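Local coordinates for putative uncharacterized protein (PDB 5IJP) that binds inositol hexakisphosphate through its helical SPX domain and is probably a sensor of inositol polyphosphates in the control of phosphate homeostasis, at residues Gly24-Leu29 with Ile145-Lys150. Residues are numbered along the deposited sequence; the frame is centred on the assembly and turned at random.
With IHP (inositol hexakisphosphate), chain C.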
loop_
_atom_site.group_PDB
_atom_site.type_symbol
_atom_site.label_atom_id
_atom_site.label_comp_id
_atom_site.label_asym_id
_atom_site.label_seq_id
_atom_site.Cartn_x
_atom_site.Cartn_y
_atom_site.Cartn_z
ATOM N N GLY A 24 -10.519 -8.066 11.714
ATOM C CA GLY A 24 -10.802 -9.453 11.362
ATOM C C GLY A 24 -9.692 -10.397 11.777
ATOM O O GLY A 24 -9.965 -11.485 12.293
ATOM N N LEU A 25 -8.428 -9.979 11.561
ATOM C CA LEU A 25 -7.231 -10.745 11.924
ATOM C C LEU A 25 -7.012 -10.741 13.442
ATOM O O LEU A 25 -6.522 -11.732 13.986
ATOM C CB LEU A 25 -5.984 -10.209 11.195
ATOM C CG LEU A 25 -5.882 -10.503 9.694
ATOM C CD1 LEU A 25 -5.111 -9.415 8.979
ATOM C CD2 LEU A 25 -5.245 -11.861 9.430
ATOM N N LYS A 26 -7.384 -9.629 14.116
ATOM C CA LYS A 26 -7.285 -9.449 15.570
ATOM C C LYS A 26 -8.256 -10.406 16.275
ATOM O O LYS A 26 -7.901 -10.993 17.299
ATOM C CB LYS A 26 -7.610 -7.993 15.948
ATOM C CG LYS A 26 -7.063 -7.548 17.303
ATOM C CD LYS A 26 -7.707 -6.246 17.795
ATOM C CE LYS A 26 -7.155 -5.000 17.139
ATOM N NZ LYS A 26 -7.895 -3.781 17.558
ATOM N N ALA A 27 -9.474 -10.562 15.710
ATOM C CA ALA A 27 -10.526 -11.447 16.213
ATOM C C ALA A 27 -10.139 -12.920 16.041
ATOM O O ALA A 27 -10.515 -13.749 16.871
ATOM C CB ALA A 27 -11.834 -11.162 15.491
ATOM N N ASP A 28 -9.378 -13.232 14.970
ATOM C CA ASP A 28 -8.886 -14.575 14.645
ATOM C C ASP A 28 -7.858 -15.061 15.677
ATOM O O ASP A 28 -7.779 -16.262 15.939
ATOM C CB ASP A 28 -8.282 -14.593 13.231
ATOM C CG ASP A 28 -8.075 -15.984 12.671
ATOM O OD1 ASP A 28 -9.051 -16.564 12.151
ATOM O OD2 ASP A 28 -6.934 -16.489 12.743
ATOM N N LEU A 29 -7.086 -14.121 16.265
ATOM C CA LEU A 29 -6.068 -14.390 17.287
ATOM C C LEU A 29 -6.696 -14.807 18.619
ATOM O O LEU A 29 -6.065 -15.528 19.395
ATOM C CB LEU A 29 -5.170 -13.158 17.499
ATOM C CG LEU A 29 -4.232 -12.777 16.351
ATOM C CD1 LEU A 29 -3.705 -11.368 16.527
ATOM C CD2 LEU A 29 -3.082 -13.753 16.234
ATOM N N ILE A 145 1.324 -8.719 12.920
ATOM C CA ILE A 145 2.316 -9.798 13.014
ATOM C C ILE A 145 2.987 -9.763 14.400
ATOM O O ILE A 145 3.150 -10.818 15.017
ATOM C CB ILE A 145 3.307 -9.804 11.808
ATOM C CG1 ILE A 145 2.614 -10.384 10.553
ATOM C CG2 ILE A 145 4.606 -10.578 12.112
ATOM C CD1 ILE A 145 3.137 -9.883 9.202
ATOM N N LYS A 146 3.310 -8.551 14.909
ATOM C CA LYS A 146 3.902 -8.378 16.240
ATOM C C LYS A 146 2.873 -8.698 17.334
ATOM O O LYS A 146 3.254 -9.184 18.400
ATOM C CB LYS A 146 4.479 -6.968 16.426
ATOM C CG LYS A 146 5.681 -6.950 17.363
ATOM C CD LYS A 146 5.859 -5.616 18.063
ATOM C CE LYS A 146 6.976 -5.682 19.075
ATOM N NZ LYS A 146 6.991 -4.491 19.961
ATOM N N LYS A 147 1.572 -8.445 17.054
ATOM C CA LYS A 147 0.451 -8.735 17.953
ATOM C C LYS A 147 0.298 -10.255 18.093
ATOM O O LYS A 147 0.013 -10.738 19.189
ATOM C CB LYS A 147 -0.847 -8.109 17.416
ATOM C CG LYS A 147 -1.983 -8.039 18.437
ATOM C CD LYS A 147 -3.303 -7.607 17.798
ATOM C CE LYS A 147 -3.557 -6.117 17.862
ATOM N NZ LYS A 147 -3.982 -5.681 19.220
ATOM N N HIS A 148 0.508 -10.998 16.981
ATOM C CA HIS A 148 0.456 -12.461 16.913
ATOM C C HIS A 148 1.582 -13.063 17.764
ATOM O O HIS A 148 1.329 -13.972 18.554
ATOM C CB HIS A 148 0.551 -12.930 15.444
ATOM C CG HIS A 148 0.742 -14.407 15.273
ATOM N ND1 HIS A 148 2.004 -14.962 15.164
ATOM C CD2 HIS A 148 -0.176 -15.397 15.190
ATOM C CE1 HIS A 148 1.813 -16.263 15.032
ATOM N NE2 HIS A 148 0.517 -16.571 15.035
ATOM N N ASP A 149 2.812 -12.529 17.618
ATOM C CA ASP A 149 4.009 -12.956 18.349
ATOM C C ASP A 149 3.918 -12.677 19.856
ATOM O O ASP A 149 4.523 -13.403 20.645
ATOM C CB ASP A 149 5.265 -12.294 17.753
ATOM C CG ASP A 149 5.586 -12.665 16.311
ATOM O OD1 ASP A 149 4.721 -13.277 15.642
ATOM O OD2 ASP A 149 6.702 -12.342 15.853
ATOM N N LYS A 150 3.160 -11.632 20.245
ATOM C CA LYS A 150 2.964 -11.227 21.640
ATOM C C LYS A 150 1.818 -11.971 22.333
ATOM O O LYS A 150 1.947 -12.302 23.511
ATOM C CB LYS A 150 2.762 -9.706 21.744
ATOM C CG LYS A 150 4.063 -8.905 21.708
ATOM C CD LYS A 150 3.824 -7.393 21.612
ATOM C CE LYS A 150 3.587 -6.711 22.943
ATOM N NZ LYS A 150 4.833 -6.598 23.747
HETATM C C1 IHP C . -5.413 -3.680 21.836
HETATM C C2 IHP C . -4.890 -2.265 21.630
HETATM C C3 IHP C . -5.658 -1.526 20.542
HETATM C C4 IHP C . -7.160 -1.557 20.797
HETATM C C5 IHP C . -7.676 -2.975 20.996
HETATM C C6 IHP C . -6.912 -3.690 22.101
HETATM O O11 IHP C . -4.746 -4.237 22.988
HETATM P P1 IHP C . -4.102 -5.712 23.221
HETATM O O21 IHP C . -3.225 -5.705 24.429
HETATM O O31 IHP C . -5.288 -6.669 23.355
HETATM O O41 IHP C . -3.342 -6.061 21.937
HETATM O O12 IHP C . -3.505 -2.347 21.233
HETATM P P2 IHP C . -2.224 -1.695 22.013
HETATM O O22 IHP C . -1.710 -2.785 22.955
HETATM O O32 IHP C . -2.605 -0.440 22.736
HETATM O O42 IHP C . -1.158 -1.456 20.940
HETATM O O13 IHP C . -5.379 -2.142 19.266
HETATM P P3 IHP C . -4.549 -1.588 17.999
HETATM O O23 IHP C . -5.486 -1.245 16.896
HETATM O O33 IHP C . -3.725 -0.386 18.473
HETATM O O43 IHP C . -3.576 -2.703 17.626
HETATM O O14 IHP C . -7.828 -0.984 19.653
HETATM P P4 IHP C . -8.350 0.579 19.508
HETATM O O24 IHP C . -8.095 0.969 18.049
HETATM O O34 IHP C . -9.790 0.678 19.888
HETATM O O44 IHP C . -7.445 1.450 20.391
HETATM O O15 IHP C . -9.063 -2.895 21.388
HETATM P P5 IHP C . -10.414 -3.339 20.657
HETATM O O25 IHP C . -10.057 -4.491 19.707
HETATM O O35 IHP C . -10.851 -2.141 19.809
HETATM O O45 IHP C . -11.439 -3.729 21.671
HETATM O O16 IHP C . -7.348 -5.066 22.131
HETATM P P6 IHP C . -8.542 -5.839 22.863
HETATM O O26 IHP C . -9.372 -4.788 23.614
HETATM O O36 IHP C . -7.994 -6.895 23.765
HETATM O O46 IHP C . -9.412 -6.416 21.743
#
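Lys26 and Lys147 reach one inositol hexakisphosphate from two neighbouring helices of the SPX domain, 22-30 and 110-151, whose short segments run nearly parallel (9°) with their axes 10.6 Å apart. From CB, which points toward helix 22-30, the Lys147 chain leaves with CG anti to the backbone N (chi1 -165°) and stays extended as far as CD. There it meets two aliphatic groups of the other helix: CD lies 3.8 Å from CG of Lys26 and 4.0 Å from CD1 of Leu29. Bends at chi3 and chi4 turn the end of the chain to the ligand; CE still rests against CG and CE of Lys26 while it nears phosphate oxygen O43, and NZ finishes with a 2.8 Å hydrogen bond to O41 of the ligand and a weak one to O43. Lys26 bends once, at chi3, and its NZ donates to O25 at 3.1 Å, on a phosphate that Lys147 does not bond, and weakly to the ester oxygen O13 of the phosphate carrying O43, a group both lysines thus share.

Farther from the ligand, Leu29 forks between Lys147 and His148. Its CD1 packs on the Lys147 methylene CD, and its CD2 comes to the edge of the His148 ring, near the ring plane, 3.5 Å from CD2 of that histidine. The imidazole is fixed at both nitrogens: ND1 donates in plane to OD1 of Asp149, nearly straight at 168°, and NE2 is hydrogen-bonded to Glu55, while the Phe58 ring lies almost parallel to it.

Contacts between the segments are mainly aliphatic; the lysine ammoniums turn to the ligand, the histidine nitrogens to protein carboxylates. NZ of Lys26 stands 4.7 Å from NZ of Lys147, their charge probably offset by the phosphates they face, consistent with a basic inositol polyphosphate pocket.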